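Local coordinates for protein UL16 (Human herpesvirus 5 strain ad169, PDB 2WY3) that helps human cytomegalovirus escape natural killer cells by retaining ligands of the KLRK1 receptor, such as ULBP1 and ULBP2, inside the infected cell, at residues B[33-38]-B[99-104]; B[50-55]-B[113-118]; B[27-32]-B[129-134]. All blocks are in the same frame, centred on the assembly; numbering follows the deposited sequence. Where two conformers were deposited one is given.

The chain is the predicted extracellular part of this membrane protein. After short strands 2-3 and 10-13, residues 27-32 open contact 3, closed only at 129-134, so the other two contacts lie within its span. Residues 33-38 follow directly and open contact 1, which 99-104 closes. Contact 2 begins at 50-55, inside that second loop, and ends at 113-118, beyond it; contacts 1 and 2 therefore cross. Contacts 2 and 3 belong to the six-stranded sheet, contact 1 to the three-stranded sheet facing it, much as in a V-type immunoglobulin domain. The Cys38-Cys114 disulfide bonds contact 1 to contact 2 across the sandwich, and Val104 of contact 1 packs on Gly32 and Arg131 of contact 3.

Contact 1 of 3, residues B[33-38]-B[99-104]; sequences MCISIC and YTSRMV
Ile37 lies slantwise across the ring of Tyr99 where strands 34-38 and 99-102 run antiparallel. With CG1 anti to the carbonyl carbon (chi1 -53°), both branches of this beta-branched residue meet the ring: CG2 makes a CH-pi contact over one face, 3.9 Å from the ring centroid and displaced toward the rim, while Ile37 CG1 packs against Tyr99 CD1 at 3.7 Å. On the reverse face Ser36 and Thr100 form a hydrogen-bonded pair: Ser36 N to Thr100 O and Thr100 N to Ser36 O are both 2.8 Å and almost straight. One water bridges their small hydroxyls, 2.7 Å from Ser36 OG and 2.7 Å from Thr100 OG1, and Trp65 also bonds to Thr100 OG1. Farther along, Cys34 SG lies 3.9 Å from Arg102 CG, meeting the aliphatic part of the arginine, whose NE is bonded to Asn82. Val104 CG2 closes over Cys34 CB at 3.7 Å. Strand 95-102 is the middle strand of its sheet, with 82-89 on its other edge. Cys34 and Ser36 face strands 110-118 and 121-131 of the opposing sheet, whereas Tyr99 OH bonds to an acidic side chain on the other protein chain of the assembly.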
loop_
_atom_site.group_PDB
_atom_site.type_symbol
_atom_site.label_atom_id
_atom_site.label_comp_id
_atom_site.label_asym_id
_atom_site.label_seq_id
_atom_site.Cartn_x
_atom_site.Cartn_y
_atom_site.Cartn_z
ATOM N N MET B 33 -7.093 10.290 -9.912
ATOM C CA MET B 33 -6.836 9.347 -8.824
ATOM C C MET B 33 -6.573 10.111 -7.528
ATOM O O MET B 33 -5.921 11.163 -7.535
ATOM C CB MET B 33 -5.649 8.420 -9.174
ATOM C CG MET B 33 -5.082 7.617 -7.991
ATOM S SD MET B 33 -3.789 6.412 -8.466
ATOM C CE MET B 33 -4.772 5.275 -9.400
ATOM N N CYS B 34 -7.109 9.607 -6.419
ATOM C CA CYS B 34 -6.791 10.184 -5.115
ATOM C C CYS B 34 -6.304 9.075 -4.197
ATOM O O CYS B 34 -7.097 8.463 -3.478
ATOM C CB CYS B 34 -8.001 10.873 -4.480
ATOM S SG CYS B 34 -7.622 11.519 -2.814
ATOM N N ILE B 35 -5.008 8.802 -4.262
ATOM C CA ILE B 35 -4.372 7.862 -3.350
ATOM C C ILE B 35 -3.116 8.527 -2.792
ATOM O O ILE B 35 -2.147 8.759 -3.516
ATOM C CB ILE B 35 -3.967 6.564 -4.070
ATOM C CG1 ILE B 35 -5.215 5.850 -4.598
ATOM C CG2 ILE B 35 -3.169 5.649 -3.123
ATOM C CD1 ILE B 35 -4.900 4.571 -5.379
ATOM N N SER B 36 -3.170 8.843 -1.504
ATOM C CA SER B 36 -2.047 9.399 -0.777
ATOM C C SER B 36 -1.586 8.370 0.240
ATOM O O SER B 36 -2.402 7.821 0.989
ATOM C CB SER B 36 -2.499 10.694 -0.087
ATOM O OG SER B 36 -1.783 10.954 1.104
ATOM N N ILE B 37 -0.292 8.075 0.232
ATOM C CA ILE B 37 0.289 7.118 1.169
ATOM C C ILE B 37 1.516 7.769 1.806
ATOM O O ILE B 37 2.584 7.824 1.197
ATOM C CB ILE B 37 0.708 5.817 0.462
ATOM C CG1 ILE B 37 -0.479 5.253 -0.335
ATOM C CG2 ILE B 37 1.227 4.810 1.496
ATOM C CD1 ILE B 37 -0.134 4.105 -1.302
ATOM N N CYS B 38 1.367 8.269 3.024
ATOM C CA CYS B 38 2.444 9.017 3.655
ATOM C C CYS B 38 3.248 8.198 4.655
ATOM O O CYS B 38 2.693 7.411 5.409
ATOM C CB CYS B 38 1.865 10.258 4.290
ATOM S SG CYS B 38 1.238 11.350 2.976
ATOM N N TYR B 99 -2.836 6.066 4.975
ATOM C CA TYR B 99 -3.447 5.884 3.662
ATOM C C TYR B 99 -4.702 6.709 3.541
ATOM O O TYR B 99 -5.594 6.606 4.380
ATOM C CB TYR B 99 -3.848 4.417 3.455
ATOM C CG TYR B 99 -2.702 3.489 3.192
ATOM C CD1 TYR B 99 -2.448 3.022 1.905
ATOM C CD2 TYR B 99 -1.868 3.071 4.224
ATOM C CE1 TYR B 99 -1.400 2.161 1.652
ATOM C CE2 TYR B 99 -0.807 2.209 3.976
ATOM C CZ TYR B 99 -0.584 1.761 2.682
ATOM O OH TYR B 99 0.466 0.915 2.416
ATOM N N THR B 100 -4.774 7.525 2.495
ATOM C CA THR B 100 -5.996 8.241 2.162
ATOM C C THR B 100 -6.343 7.941 0.709
ATOM O O THR B 100 -5.670 8.418 -0.205
ATOM C CB THR B 100 -5.824 9.768 2.333
ATOM O OG1 THR B 100 -5.313 10.052 3.651
ATOM C CG2 THR B 100 -7.167 10.482 2.126
ATOM N N SER B 101 -7.378 7.137 0.503
ATOM C CA SER B 101 -7.850 6.816 -0.841
ATOM C C SER B 101 -9.317 7.202 -0.929
ATOM O O SER B 101 -10.111 6.830 -0.075
ATOM C CB SER B 101 -7.667 5.316 -1.125
ATOM O OG SER B 101 -8.206 4.957 -2.388
ATOM N N ARG B 102 -9.675 7.955 -1.962
ATOM C CA ARG B 102 -11.037 8.440 -2.105
ATOM C C ARG B 102 -11.439 8.417 -3.560
ATOM O O ARG B 102 -10.583 8.485 -4.445
ATOM C CB ARG B 102 -11.132 9.894 -1.614
ATOM C CG ARG B 102 -10.362 10.184 -0.343
ATOM C CD ARG B 102 -10.574 11.635 0.088
ATOM N NE ARG B 102 -11.776 11.797 0.898
ATOM C CZ ARG B 102 -12.290 12.968 1.267
ATOM N NH1 ARG B 102 -11.733 14.108 0.868
ATOM N NH2 ARG B 102 -13.379 13.000 2.025
ATOM N N MET B 103 -12.742 8.351 -3.804
ATOM C CA MET B 103 -13.268 8.577 -5.139
ATOM C C MET B 103 -12.951 10.014 -5.528
ATOM O O MET B 103 -13.037 10.920 -4.698
ATOM C CB MET B 103 -14.781 8.332 -5.176
ATOM C CG MET B 103 -15.149 6.908 -4.789
ATOM S SD MET B 103 -16.924 6.602 -4.908
ATOM C CE MET B 103 -17.560 7.828 -3.782
ATOM N N VAL B 104 -12.566 10.213 -6.782
ATOM C CA VAL B 104 -12.233 11.541 -7.279
ATOM C C VAL B 104 -13.475 12.216 -7.862
ATOM O O VAL B 104 -14.079 11.727 -8.821
ATOM C CB VAL B 104 -11.114 11.487 -8.338
ATOM C CG1 VAL B 104 -10.806 12.883 -8.861
ATOM C CG2 VAL B 104 -9.858 10.859 -7.737
HETATM O O HOH W 1 -8.886 7.376 -6.601
HETATM O O HOH W 2 -2.590 9.848 3.411
#

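Contact 2 of 3, residues B[50-55]-B[113-118]; sequences GVAFTW and DCLRCE
Leu115 N donates to Gly50 O at 2.8 Å, nearly along the C=O axis, in the shortest of three backbone bonds between these adjacent antiparallel strands. Ala52 N bonds to Asp113 O at 2.9 Å, the donor tilted 23° from the carbonyl plane, and Val51 CA adds a CA-H...O contact to Asp113 O at 3.4 Å. Asp113 N returns a bond to Ala52 O at 2.8 Å. On one face of the sheet Val51 CG2 touches Cys114 SG at 4.0 Å; the sulfur, placed anti to the carbonyl carbon (chi1 -69°), is bonded to Cys38 of the opposing sheet, and the valine branch packs beside this disulfide. On the other face, the compact methyl of Ala52 meets Leu115 CD1 at 4.2 Å, while Leu115 CB and CG lie close to Gly50 O, where glycine presents bare backbone. A water stands between Thr54 OG1 (2.8 Å) and Asp113 OD2 (2.9 Å). The Asp113 carboxylate also forms salt bridges with Arg111 and Arg127, which would probably keep it ionised. The Val51-Cys114 face is thus apolar and carries the disulfide, whereas the balanced charge of Asp113 shares the other with Ala52 and Leu115; the buried Gly50 N has no partner.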
loop_
_atom_site.group_PDB
_atom_site.type_symbol
_atom_site.label_atom_id
_atom_site.label_comp_id
_atom_site.label_asym_id
_atom_site.label_seq_id
_atom_site.Cartn_x
_atom_site.Cartn_y
_atom_site.Cartn_z
ATOM N N GLY B 50 -1.540 13.242 10.963
ATOM C CA GLY B 50 -2.782 13.294 10.217
ATOM C C GLY B 50 -2.667 13.921 8.855
ATOM O O GLY B 50 -1.568 14.261 8.397
ATOM N N VAL B 51 -3.821 14.122 8.229
ATOM C CA VAL B 51 -3.872 14.593 6.852
ATOM C C VAL B 51 -4.906 15.711 6.733
ATOM O O VAL B 51 -6.054 15.541 7.134
ATOM C CB VAL B 51 -4.271 13.457 5.885
ATOM C CG1 VAL B 51 -4.216 13.945 4.456
ATOM C CG2 VAL B 51 -3.351 12.242 6.069
ATOM N N ALA B 52 -4.476 16.850 6.194
ATOM C CA ALA B 52 -5.371 17.970 5.925
ATOM C C ALA B 52 -5.785 17.959 4.461
ATOM O O ALA B 52 -4.958 17.715 3.582
ATOM C CB ALA B 52 -4.664 19.297 6.257
ATOM N N PHE B 53 -7.062 18.235 4.203
ATOM C CA PHE B 53 -7.583 18.324 2.842
ATOM C C PHE B 53 -8.128 19.727 2.574
ATOM O O PHE B 53 -9.106 20.154 3.206
ATOM C CB PHE B 53 -8.708 17.296 2.623
ATOM C CG PHE B 53 -9.525 17.547 1.370
ATOM C CD1 PHE B 53 -8.906 17.734 0.147
ATOM C CD2 PHE B 53 -10.913 17.601 1.428
ATOM C CE1 PHE B 53 -9.645 17.974 -1.010
ATOM C CE2 PHE B 53 -11.666 17.833 0.275
ATOM C CZ PHE B 53 -11.032 18.025 -0.945
ATOM N N THR B 54 -7.513 20.437 1.636
ATOM C CA THR B 54 -7.982 21.782 1.276
ATOM C C THR B 54 -8.673 21.695 -0.087
ATOM O O THR B 54 -8.061 21.288 -1.067
ATOM C CB THR B 54 -6.787 22.779 1.216
ATOM O OG1 THR B 54 -6.148 22.860 2.504
ATOM C CG2 THR B 54 -7.258 24.169 0.802
ATOM N N TRP B 55 -9.949 22.072 -0.157
ATOM C CA TRP B 55 -10.731 21.925 -1.392
ATOM C C TRP B 55 -10.170 22.793 -2.522
ATOM O O TRP B 55 -9.830 23.951 -2.300
ATOM C CB TRP B 55 -12.177 22.356 -1.115
ATOM C CG TRP B 55 -13.145 22.001 -2.193
ATOM C CD1 TRP B 55 -13.102 20.915 -3.033
ATOM C CD2 TRP B 55 -14.333 22.721 -2.520
ATOM N NE1 TRP B 55 -14.211 20.926 -3.873
ATOM C CE2 TRP B 55 -14.973 22.028 -3.576
ATOM C CE3 TRP B 55 -14.930 23.881 -2.013
ATOM C CZ2 TRP B 55 -16.176 22.471 -4.138
ATOM C CZ3 TRP B 55 -16.120 24.323 -2.582
ATOM C CH2 TRP B 55 -16.732 23.614 -3.628
ATOM N N ASP B 113 -2.361 17.317 2.547
ATOM C CA ASP B 113 -1.083 17.580 3.214
ATOM C C ASP B 113 -0.913 16.610 4.381
ATOM O O ASP B 113 -1.689 16.654 5.336
ATOM C CB ASP B 113 -1.032 19.020 3.752
ATOM C CG ASP B 113 -0.928 20.065 2.643
ATOM O OD1 ASP B 113 -0.215 19.813 1.656
ATOM O OD2 ASP B 113 -1.555 21.138 2.748
ATOM N N CYS B 114 0.095 15.747 4.309
ATOM C CA CYS B 114 0.401 14.851 5.427
ATOM C C CYS B 114 1.243 15.593 6.438
ATOM O O CYS B 114 2.332 16.072 6.119
ATOM C CB CYS B 114 1.137 13.613 4.945
ATOM S SG CYS B 114 0.002 12.574 3.969
ATOM N N LEU B 115 0.736 15.667 7.669
ATOM C CA LEU B 115 1.235 16.598 8.664
ATOM C C LEU B 115 2.033 15.888 9.726
ATOM O O LEU B 115 1.742 14.744 10.055
ATOM C CB LEU B 115 0.058 17.276 9.381
ATOM C CG LEU B 115 -0.974 17.994 8.508
ATOM C CD1 LEU B 115 -2.027 18.655 9.407
ATOM C CD2 LEU B 115 -0.286 19.021 7.630
ATOM N N ARG B 116 3.024 16.590 10.262
ATOM C CA ARG B 116 3.758 16.140 11.447
ATOM C C ARG B 116 4.298 17.339 12.196
ATOM O O ARG B 116 4.712 18.322 11.590
ATOM C CB ARG B 116 4.941 15.243 11.070
ATOM C CG ARG B 116 5.431 14.383 12.246
ATOM C CD ARG B 116 6.474 13.351 11.824
ATOM N NE ARG B 116 6.637 12.357 12.896
ATOM C CZ ARG B 116 7.344 11.241 12.787
ATOM N NH1 ARG B 116 7.976 10.960 11.651
ATOM N NH2 ARG B 116 7.420 10.411 13.816
ATOM N N CYS B 117 4.362 17.219 13.514
ATOM C CA CYS B 117 4.938 18.265 14.347
ATOM C C CYS B 117 6.409 17.966 14.625
ATOM O O CYS B 117 6.745 16.878 15.079
ATOM C CB CYS B 117 4.159 18.354 15.658
ATOM S SG CYS B 117 4.653 19.706 16.734
ATOM N N GLU B 118 7.284 18.925 14.348
ATOM C CA GLU B 118 8.696 18.755 14.656
ATOM C C GLU B 118 9.187 20.009 15.373
ATOM O O GLU B 118 8.966 21.129 14.905
ATOM C CB GLU B 118 9.512 18.500 13.387
ATOM C CG GLU B 118 11.019 18.474 13.643
ATOM C CD GLU B 118 11.853 18.585 12.373
ATOM O OE1 GLU B 118 11.314 18.350 11.270
ATOM O OE2 GLU B 118 13.056 18.906 12.482
HETATM O O HOH W 3 -4.388 20.729 2.770
#

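Contact 3 of 3, residues B[27-32]-B[129-134]; sequences TWTLHG and YVRLGS
The side chain of Thr29 passes at a slant to that of Tyr129 on the parallel strands 27-31 and 129-131, its OG1 3.6 Å from Tyr129 CB. The tyrosine keeps CG anti to the carbonyl carbon (chi1 -75°), which raises the ring off the sheet with a lean toward the start of strand 27-31. Two residues on, His31 ND1 approaches Arg131 CB at 3.5 Å, and the oxygen of Leu132 lies at the edge of the imidazole ring, in its plane. The arginine chain bends at chi2 (-69°), folding its end back so that Arg131 NH1 bonds to Val130 O at 3.1 Å from above the carbonyl plane. Imidazole and guanidinium planes stand 86° apart. Beneath the side chains runs a backbone ladder: Tyr129 N to Trp28 O and Leu30 N to Tyr129 O, both 2.8 Å, then Arg131 N to Leu30 O and Gly32 N to Arg131 O. Gly32 turns the chain at a positive phi, and its bare CA comes within 3.2 Å of Gly133 O, a closeness suited to glycine. The polar bonding between the strands is thus main-chain to main-chain, resembling the parallel edge pairing of V-type immunoglobulin domains, while His31 meets the methylenes of Arg131 rather than its charge.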
loop_
_atom_site.group_PDB
_atom_site.type_symbol
_atom_site.label_atom_id
_atom_site.label_comp_id
_atom_site.label_asym_id
_atom_site.label_seq_id
_atom_site.Cartn_x
_atom_site.Cartn_y
_atom_site.Cartn_z
ATOM N N THR B 27 6.222 16.751 -3.135
ATOM C CA THR B 27 4.960 17.305 -3.637
ATOM C C THR B 27 4.708 16.891 -5.091
ATOM O O THR B 27 5.612 16.962 -5.930
ATOM C CB THR B 27 4.949 18.840 -3.480
ATOM O OG1 THR B 27 3.697 19.379 -3.921
ATOM C CG2 THR B 27 6.096 19.466 -4.266
ATOM N N TRP B 28 3.489 16.436 -5.379
ATOM C CA TRP B 28 3.151 15.922 -6.701
ATOM C C TRP B 28 1.661 16.011 -6.944
ATOM O O TRP B 28 0.911 16.408 -6.046
ATOM C CB TRP B 28 3.653 14.489 -6.870
ATOM C CG TRP B 28 3.097 13.528 -5.880
ATOM C CD1 TRP B 28 3.153 13.619 -4.514
ATOM C CD2 TRP B 28 2.411 12.314 -6.173
ATOM N NE1 TRP B 28 2.537 12.530 -3.941
ATOM C CE2 TRP B 28 2.076 11.711 -4.940
ATOM C CE3 TRP B 28 2.058 11.667 -7.358
ATOM C CZ2 TRP B 28 1.390 10.505 -4.864
ATOM C CZ3 TRP B 28 1.380 10.464 -7.278
ATOM C CH2 TRP B 28 1.054 9.896 -6.040
ATOM N N THR B 29 1.248 15.688 -8.173
ATOM C CA THR B 29 -0.137 15.876 -8.617
ATOM C C THR B 29 -0.607 14.583 -9.278
ATOM O O THR B 29 0.156 13.951 -10.027
ATOM C CB THR B 29 -0.254 17.038 -9.658
ATOM O OG1 THR B 29 0.178 18.268 -9.072
ATOM C CG2 THR B 29 -1.696 17.201 -10.159
ATOM N N LEU B 30 -1.837 14.168 -8.969
ATOM C CA LEU B 30 -2.477 13.048 -9.664
ATOM C C LEU B 30 -3.712 13.554 -10.388
ATOM O O LEU B 30 -4.455 14.352 -9.837
ATOM C CB LEU B 30 -2.936 11.985 -8.664
ATOM C CG LEU B 30 -1.820 11.081 -8.161
ATOM C CD1 LEU B 30 -2.325 10.214 -7.013
ATOM C CD2 LEU B 30 -1.319 10.217 -9.323
ATOM N N HIS B 31 -3.942 13.058 -11.602
ATOM C CA HIS B 31 -5.154 13.364 -12.346
ATOM C C HIS B 31 -6.022 12.119 -12.426
ATOM O O HIS B 31 -5.608 11.119 -13.008
ATOM C CB HIS B 31 -4.807 13.836 -13.762
ATOM C CG HIS B 31 -4.095 15.149 -13.799
ATOM N ND1 HIS B 31 -4.759 16.353 -13.884
ATOM C CD2 HIS B 31 -2.776 15.448 -13.756
ATOM C CE1 HIS B 31 -3.879 17.340 -13.895
ATOM N NE2 HIS B 31 -2.669 16.817 -13.821
ATOM N N GLY B 32 -7.210 12.171 -11.827
ATOM C CA GLY B 32 -8.165 11.075 -11.934
ATOM C C GLY B 32 -7.995 10.027 -10.847
ATOM O O GLY B 32 -8.656 8.992 -10.853
ATOM N N TYR B 129 -1.564 16.967 -4.781
ATOM C CA TYR B 129 -2.668 17.652 -5.443
ATOM C C TYR B 129 -3.473 16.631 -6.240
ATOM O O TYR B 129 -2.901 15.793 -6.938
ATOM C CB TYR B 129 -2.135 18.719 -6.390
ATOM C CG TYR B 129 -1.612 19.959 -5.695
ATOM C CD1 TYR B 129 -2.485 20.953 -5.263
ATOM C CD2 TYR B 129 -0.246 20.147 -5.506
ATOM C CE1 TYR B 129 -2.005 22.106 -4.653
ATOM C CE2 TYR B 129 0.248 21.308 -4.883
ATOM C CZ TYR B 129 -0.648 22.271 -4.463
ATOM O OH TYR B 129 -0.195 23.414 -3.843
ATOM N N VAL B 130 -4.798 16.722 -6.138
ATOM C CA VAL B 130 -5.717 15.820 -6.838
ATOM C C VAL B 130 -6.585 16.630 -7.791
ATOM O O VAL B 130 -7.175 17.639 -7.393
ATOM C CB VAL B 130 -6.610 15.082 -5.838
ATOM C CG1 VAL B 130 -7.725 14.320 -6.558
ATOM C CG2 VAL B 130 -5.750 14.152 -4.951
ATOM N N ARG B 131 -6.642 16.194 -9.047
ATOM C CA ARG B 131 -7.406 16.886 -10.081
ATOM C C ARG B 131 -8.293 15.876 -10.785
ATOM O O ARG B 131 -8.023 14.694 -10.733
ATOM C CB ARG B 131 -6.448 17.521 -11.085
ATOM C CG ARG B 131 -5.560 18.586 -10.456
ATOM C CD ARG B 131 -6.428 19.794 -10.074
ATOM N NE ARG B 131 -5.616 20.917 -9.595
ATOM C CZ ARG B 131 -5.410 21.211 -8.315
ATOM N NH1 ARG B 131 -5.949 20.462 -7.345
ATOM N NH2 ARG B 131 -4.648 22.253 -7.999
ATOM N N LEU B 132 -9.357 16.344 -11.431
ATOM C CA LEU B 132 -10.191 15.447 -12.215
ATOM C C LEU B 132 -9.386 14.934 -13.401
ATOM O O LEU B 132 -8.378 15.533 -13.780
ATOM C CB LEU B 132 -11.440 16.181 -12.708
ATOM C CG LEU B 132 -12.368 16.770 -11.642
ATOM C CD1 LEU B 132 -13.551 17.467 -12.309
ATOM C CD2 LEU B 132 -12.858 15.683 -10.701
ATOM N N GLY B 133 -9.813 13.814 -13.974
ATOM C CA GLY B 133 -9.188 13.310 -15.179
ATOM C C GLY B 133 -9.398 11.826 -15.384
ATOM O O GLY B 133 -9.972 11.141 -14.537
ATOM N N SER B 134 -8.931 11.327 -16.521
ATOM C CA SER B 134 -9.088 9.919 -16.851
ATOM C C SER B 134 -7.958 9.096 -16.253
ATOM O O SER B 134 -6.784 9.350 -16.522
ATOM C CB SER B 134 -9.125 9.722 -18.365
ATOM O OG SER B 134 -9.056 8.343 -18.694
#